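Local coordinates for protein aspartokinase (Synechocystis, PDB 3L76) that probably catalyses the ATP-dependent phosphorylation of aspartate that opens lysine and threonine synthesis, and binds both amino acids through its ACT domains, at residues His123-Arg126 against Glu127-Val131; Gly370-Ala373 against Lys374-Thr378. All coordinates share one frame; numbering follows the deposited sequence.

Contact 1 (His123-Arg126 against Glu127-Val131); sequences HHLR and EGKVV
Glu-127 N donates to His-124 O over 3.1 Å with an N-H...O angle of 162°, and this bond lies where the weakly bonded helix gives way to the turn. One residue on, a weak bond from Gly-128 N to Arg-126 O (121° at the hydrogen) closes an inverse gamma turn centred on Glu-127, and Gly-128 takes a positive phi that suits its lack of a side chain. The apolar contacts are looser. Leu-125 CD2 lies 4.2 Å from CD of Lys-129, while Leu-125 CB meets Val-131 CG1 at 4.4 Å; both Leu-125 and Val-131 also rest on Ile-93 and Leu-95. Among the charged groups, Arg-126 sends CG anti to its own N (chi1 -153°), then bends twice, which brings the guanidinium to Val-130, whose CA lies at its edge, close to its plane. Glu-127 turns the other way, leaving its OE1 6.0 Å from Arg-126 NE. A serine in place of Arg-126 would probably open a gap beside Val-130 and against Ser-35 and Val-37. This is a tight helix-to-strand connection, here feeding the central sheet of the amino acid kinase fold.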
ATOM      1  N   HIS A 123     -12.626 -20.594  -0.817  1.00 69.17           N
ATOM      2  CA  HIS A 123     -13.270 -21.889  -0.677  1.00 95.80           C
ATOM      3  C   HIS A 123     -12.314 -22.917  -1.302  1.00 97.03           C
ATOM      4  O   HIS A 123     -12.122 -24.013  -0.777  1.00 83.15           O
ATOM      5  CB  HIS A 123     -14.628 -21.907  -1.384  1.00111.74           C
ATOM      6  CG  HIS A 123     -15.797 -21.999  -0.455  1.00115.86           C
ATOM      7  ND1 HIS A 123     -16.786 -21.041  -0.405  1.00133.13           N
ATOM      8  CD2 HIS A 123     -16.140 -22.940   0.457  1.00126.01           C
ATOM      9  CE1 HIS A 123     -17.687 -21.385   0.498  1.00146.03           C
ATOM     10  NE2 HIS A 123     -17.318 -22.532   1.037  1.00141.16           N
ATOM     11  N   HIS A 124     -11.697 -22.543  -2.420  1.00 66.73           N
ATOM     12  CA  HIS A 124     -10.674 -23.368  -3.058  1.00 65.84           C
ATOM     13  C   HIS A 124      -9.391 -23.507  -2.227  1.00 78.53           C
ATOM     14  O   HIS A 124      -8.993 -24.614  -1.857  1.00 87.49           O
ATOM     15  CB  HIS A 124     -10.345 -22.824  -4.451  1.00 64.09           C
ATOM     16  CG  HIS A 124      -9.054 -23.335  -5.008  1.00 93.17           C
ATOM     17  ND1 HIS A 124      -8.039 -22.497  -5.421  1.00117.75           N
ATOM     18  CD2 HIS A 124      -8.603 -24.597  -5.204  1.00 87.91           C
ATOM     19  CE1 HIS A 124      -7.022 -23.222  -5.854  1.00110.10           C
ATOM     20  NE2 HIS A 124      -7.337 -24.498  -5.730  1.00 85.37           N
ATOM     21  N   LEU A 125      -8.742 -22.386  -1.931  1.00 94.16           N
ATOM     22  CA  LEU A 125      -7.491 -22.415  -1.165  1.00 85.41           C
ATOM     23  C   LEU A 125      -7.719 -22.991   0.235  1.00 80.68           C
ATOM     24  O   LEU A 125      -6.774 -23.231   0.987  1.00 60.72           O
ATOM     25  CB  LEU A 125      -6.820 -21.022  -1.134  1.00 45.59           C
ATOM     26  CG  LEU A 125      -6.439 -20.566  -2.561  1.00 57.84           C
ATOM     27  CD1 LEU A 125      -6.418 -19.069  -2.747  1.00 57.51           C
ATOM     28  CD2 LEU A 125      -5.123 -21.164  -3.011  1.00 36.36           C
ATOM     29  N   ARG A 126      -8.985 -23.248   0.549  1.00 75.72           N
ATOM     30  CA  ARG A 126      -9.389 -23.800   1.833  1.00 77.03           C
ATOM     31  C   ARG A 126      -8.769 -25.174   2.048  1.00 76.36           C
ATOM     32  O   ARG A 126      -8.715 -25.671   3.173  1.00 67.73           O
ATOM     33  CB  ARG A 126     -10.915 -23.917   1.887  1.00 90.12           C
ATOM     34  CG  ARG A 126     -11.521 -23.849   3.276  1.00100.77           C
ATOM     35  CD  ARG A 126     -11.694 -22.406   3.738  1.00 88.12           C
ATOM     36  NE  ARG A 126     -10.411 -21.734   3.880  1.00102.90           N
ATOM     37  CZ  ARG A 126      -9.603 -21.896   4.919  1.00129.76           C
ATOM     38  NH1 ARG A 126      -9.947 -22.708   5.906  1.00143.35           N
ATOM     39  NH2 ARG A 126      -8.451 -21.248   4.973  1.00141.70           N
ATOM     40  N   GLU A 127      -8.303 -25.793   0.967  1.00101.36           N
ATOM     41  CA  GLU A 127      -7.746 -27.144   1.054  1.00 96.35           C
ATOM     42  C   GLU A 127      -6.272 -27.159   1.438  1.00 95.78           C
ATOM     43  O   GLU A 127      -5.384 -27.124   0.579  1.00 55.29           O
ATOM     44  CB  GLU A 127      -7.994 -27.926  -0.231  1.00 67.38           C
ATOM     45  CG  GLU A 127      -9.399 -28.524  -0.303  1.00 86.68           C
ATOM     46  CD  GLU A 127     -10.495 -27.500  -0.039  1.00 89.36           C
ATOM     47  OE1 GLU A 127     -10.587 -27.014   1.108  1.00 93.69           O
ATOM     48  OE2 GLU A 127     -11.270 -27.190  -0.972  1.00 83.54           O
ATOM     49  N   GLY A 128      -6.045 -27.209   2.748  1.00104.41           N
ATOM     50  CA  GLY A 128      -4.718 -27.201   3.325  1.00109.02           C
ATOM     51  C   GLY A 128      -4.406 -25.899   4.043  1.00 94.41           C
ATOM     52  O   GLY A 128      -3.934 -25.895   5.184  1.00 66.10           O
ATOM     53  N   LYS A 129      -4.691 -24.788   3.371  1.00 76.78           N
ATOM     54  CA  LYS A 129      -4.177 -23.481   3.775  1.00 76.73           C
ATOM     55  C   LYS A 129      -5.106 -22.680   4.698  1.00 79.71           C
ATOM     56  O   LYS A 129      -6.333 -22.741   4.578  1.00 60.94           O
ATOM     57  CB  LYS A 129      -3.863 -22.657   2.524  1.00 77.28           C
ATOM     58  CG  LYS A 129      -2.802 -23.279   1.624  1.00103.30           C
ATOM     59  CD  LYS A 129      -3.021 -22.909   0.162  1.00104.37           C
ATOM     60  CE  LYS A 129      -1.803 -23.240  -0.683  1.00 76.10           C
ATOM     61  NZ  LYS A 129      -0.717 -22.250  -0.462  1.00 76.48           N
ATOM     62  N   VAL A 130      -4.525 -21.929   5.631  1.00 67.57           N
ATOM     63  CA  VAL A 130      -5.314 -20.901   6.281  1.00 67.18           C
ATOM     64  C   VAL A 130      -5.294 -19.692   5.374  1.00 80.43           C
ATOM     65  O   VAL A 130      -4.228 -19.221   4.978  1.00 84.00           O
ATOM     66  CB  VAL A 130      -4.887 -20.535   7.742  1.00 69.27           C
ATOM     67  CG1 VAL A 130      -4.002 -21.567   8.400  1.00 70.38           C
ATOM     68  CG2 VAL A 130      -4.472 -19.073   7.915  1.00 69.72           C
ATOM     69  N   VAL A 131      -6.473 -19.219   4.990  1.00 77.94           N
ATOM     70  CA  VAL A 131      -6.499 -18.047   4.144  1.00 63.49           C
ATOM     71  C   VAL A 131      -6.610 -16.764   4.942  1.00 68.06           C
ATOM     72  O   VAL A 131      -7.518 -16.566   5.742  1.00 81.53           O
ATOM     73  CB  VAL A 131      -7.445 -18.144   2.905  1.00 47.57           C
ATOM     74  CG1 VAL A 131      -8.170 -19.483   2.783  1.00 48.24           C
ATOM     75  CG2 VAL A 131      -8.255 -16.893   2.661  1.00 54.14           C
TER

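Contact 2 (Gly370-Ala373 against Lys374-Thr378). With LYS (lysine), chain F.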
ATOM      1  N   GLY A 370     -28.501  13.501  11.458  1.00 42.71           N
ATOM      2  CA  GLY A 370     -29.547  13.558  10.449  1.00 25.93           C
ATOM      3  C   GLY A 370     -30.495  12.376  10.373  1.00 33.20           C
ATOM      4  O   GLY A 370     -31.441  12.375   9.584  1.00 31.72           O
ATOM      5  N   ILE A 371     -30.251  11.360  11.189  1.00 16.97           N
ATOM      6  CA  ILE A 371     -31.086  10.168  11.127  1.00 35.09           C
ATOM      7  C   ILE A 371     -32.473  10.406  11.747  1.00 32.56           C
ATOM      8  O   ILE A 371     -33.506  10.176  11.116  1.00 21.77           O
ATOM      9  CB  ILE A 371     -30.405   8.967  11.795  1.00 39.21           C
ATOM     10  CG1 ILE A 371     -28.963   8.809  11.270  1.00 32.32           C
ATOM     11  CG2 ILE A 371     -31.269   7.714  11.610  1.00 23.71           C
ATOM     12  CD1 ILE A 371     -28.847   8.873   9.755  1.00 29.49           C
ATOM     13  N   ALA A 372     -32.487  10.880  12.985  1.00 26.27           N
ATOM     14  CA  ALA A 372     -33.728  11.233  13.649  1.00 23.21           C
ATOM     15  C   ALA A 372     -34.481  12.264  12.816  1.00 39.58           C
ATOM     16  O   ALA A 372     -35.704  12.173  12.614  1.00 32.91           O
ATOM     17  CB  ALA A 372     -33.439  11.753  15.053  1.00 16.39           C
ATOM     18  N   ALA A 373     -33.728  13.227  12.297  1.00 34.25           N
ATOM     19  CA  ALA A 373     -34.302  14.318  11.522  1.00 40.19           C
ATOM     20  C   ALA A 373     -35.013  13.799  10.279  1.00 42.83           C
ATOM     21  O   ALA A 373     -36.091  14.275   9.904  1.00 31.49           O
ATOM     22  CB  ALA A 373     -33.221  15.301  11.143  1.00 31.34           C
ATOM     23  N   LYS A 374     -34.402  12.819   9.628  1.00 35.50           N
ATOM     24  CA  LYS A 374     -34.997  12.243   8.437  1.00 36.66           C
ATOM     25  C   LYS A 374     -36.251  11.431   8.766  1.00 38.87           C
ATOM     26  O   LYS A 374     -37.209  11.423   8.006  1.00 36.25           O
ATOM     27  CB  LYS A 374     -33.980  11.390   7.689  1.00 35.61           C
ATOM     28  CG  LYS A 374     -34.546  10.765   6.432  1.00 24.36           C
ATOM     29  CD  LYS A 374     -33.506   9.916   5.749  1.00 36.38           C
ATOM     30  CE  LYS A 374     -34.070   9.222   4.516  1.00 51.72           C
ATOM     31  NZ  LYS A 374     -33.217   8.055   4.158  1.00 58.26           N
ATOM     32  N   MET A 375     -36.250  10.752   9.904  1.00 28.67           N
ATOM     33  CA  MET A 375     -37.478  10.116  10.367  1.00 38.02           C
ATOM     34  C   MET A 375     -38.613  11.132  10.488  1.00 33.64           C
ATOM     35  O   MET A 375     -39.681  10.963   9.896  1.00 30.40           O
ATOM     36  CB  MET A 375     -37.271   9.427  11.703  1.00 28.79           C
ATOM     37  CG  MET A 375     -38.484   8.641  12.144  1.00 21.20           C
ATOM     38  SD  MET A 375     -38.304   8.009  13.814  1.00 28.38           S
ATOM     39  CE  MET A 375     -39.746   6.964  13.877  1.00 11.72           C
ATOM     40  N   PHE A 376     -38.367  12.195  11.245  1.00 25.49           N
ATOM     41  CA  PHE A 376     -39.362  13.261  11.460  1.00 26.35           C
ATOM     42  C   PHE A 376     -39.837  13.920  10.171  1.00 28.02           C
ATOM     43  O   PHE A 376     -41.025  14.193  10.015  1.00 36.88           O
ATOM     44  CB  PHE A 376     -38.825  14.326  12.433  1.00 23.51           C
ATOM     45  CG  PHE A 376     -38.296  13.754  13.740  1.00 20.48           C
ATOM     46  CD1 PHE A 376     -38.723  12.505  14.205  1.00 20.90           C
ATOM     47  CD2 PHE A 376     -37.372  14.458  14.497  1.00 23.68           C
ATOM     48  CE1 PHE A 376     -38.239  11.980  15.408  1.00 22.38           C
ATOM     49  CE2 PHE A 376     -36.874  13.949  15.701  1.00 16.53           C
ATOM     50  CZ  PHE A 376     -37.302  12.718  16.163  1.00 16.96           C
ATOM     51  N   LYS A 377     -38.920  14.165   9.239  1.00 37.28           N
ATOM     52  CA  LYS A 377     -39.290  14.749   7.947  1.00 26.72           C
ATOM     53  C   LYS A 377     -40.196  13.807   7.149  1.00 38.27           C
ATOM     54  O   LYS A 377     -41.205  14.227   6.590  1.00 32.63           O
ATOM     55  CB  LYS A 377     -38.042  15.090   7.128  1.00 40.21           C
ATOM     56  CG  LYS A 377     -38.333  15.597   5.716  1.00 44.77           C
ATOM     57  CD  LYS A 377     -37.100  15.485   4.802  1.00 75.95           C
ATOM     58  CE  LYS A 377     -37.438  15.759   3.332  1.00 72.46           C
ATOM     59  NZ  LYS A 377     -37.958  17.140   3.108  1.00 60.18           N
ATOM     60  N   THR A 378     -39.832  12.527   7.106  1.00 28.16           N
ATOM     61  CA  THR A 378     -40.621  11.529   6.396  1.00 34.70           C
ATOM     62  C   THR A 378     -42.064  11.504   6.877  1.00 33.99           C
ATOM     63  O   THR A 378     -42.983  11.502   6.067  1.00 41.19           O
ATOM     64  CB  THR A 378     -40.018  10.130   6.544  1.00 32.78           C
ATOM     65  OG1 THR A 378     -38.650  10.169   6.141  1.00 36.22           O
ATOM     66  CG2 THR A 378     -40.757   9.141   5.669  1.00 34.36           C
TER
HETATM   67  N   LYS F 604     -27.258  10.349  16.533  1.00 21.46           N
HETATM   68  CA  LYS F 604     -28.513  10.348  15.771  1.00 21.10           C
HETATM   69  C   LYS F 604     -28.834  11.687  15.120  1.00 42.55           C
HETATM   70  O   LYS F 604     -28.274  12.729  15.535  1.00 25.67           O
HETATM   71  CB  LYS F 604     -29.684   9.890  16.657  1.00 26.87           C
HETATM   72  CG  LYS F 604     -29.571   8.443  17.127  1.00 27.23           C
HETATM   73  CD  LYS F 604     -30.471   8.133  18.313  1.00 31.58           C
HETATM   74  CE  LYS F 604     -29.806   8.512  19.621  1.00 48.78           C
HETATM   75  NZ  LYS F 604     -29.607   7.339  20.525  1.00 28.67           N
HETATM   76  OXT LYS F 604     -29.656  11.718  14.169  1.00 21.86           O
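Phe-376 packs against Ala-372, one turn earlier in the helix, and its side chain can be followed outward atom by atom. CB stands 3.7 Å from Ala-373 O. With CG beside the backbone N and anti to the carbonyl carbon (chi1 -52°), the ring presents one face to Ala-372 O, which sits over its centre, 3.2 Å from CG. CD1 and CD2 are each 3.4 Å from Ala-372 O, and CE1 is farther from it. CE2 reaches Ala-372 CB at 4.1 Å, and CZ, the tip, also comes near that CB. Val-396, Cys-398 and Ile-386 touch this side chain too, as do Ala-459 and Ala-460 of helix 458-468, and a bound threonine lies about 6 Å from the Phe-376 side chain. The oxygen over the ring is not idle: it accepts Phe-376 N at 3.0 Å in a nearly straight bond (172°), the third of five successive i to i+4 bonds that begin with Lys-374 N to Gly-370 O.

Gly-370 is the N-cap, and the amides just after it turn toward the ligand. Ala-372 N donates to OXT of the bound lysine over 3.2 Å, at 164°, and Ile-371 N adds a weaker bond to the same oxygen. Ser-392 O, Val-473 N and Ser-472 OG also hydrogen-bond the ligand. Farther along, Lys-374 O takes Thr-378 OG1 at 2.7 Å and Thr-378 N from opposite faces of its plane. Lys-374 runs out extended; its NZ hydrogen-bonds Ala-415 O, and it makes a cation-pi contact with Phe-416.

The chemistry implies a helix start used as an anion seat: main-chain N-H groups, probably aided by the helix dipole, meet the carboxylate oxygen OXT, and the amino acid would probably be sensed here through backbone geometry.

In the fold
From the N terminus, the chain first passes through the amino acid kinase region, where contact 1 closes the short turn between helix 121-125 and strand 130-138 and thereby ties a peripheral helix to the central mixed sheet. Well over two hundred residues later, within an ACT domain, contact 2 forms the first turns of helix 371-381, just after the loop that follows strand 348-361. The two are strictly in series; neither nests in nor crosses the other. Their centres lie about 46 Å apart and their nearest atoms about 33 Å, so they do not touch; each is a local contact within a continuous segment, one in the catalytic and one in the regulatory part.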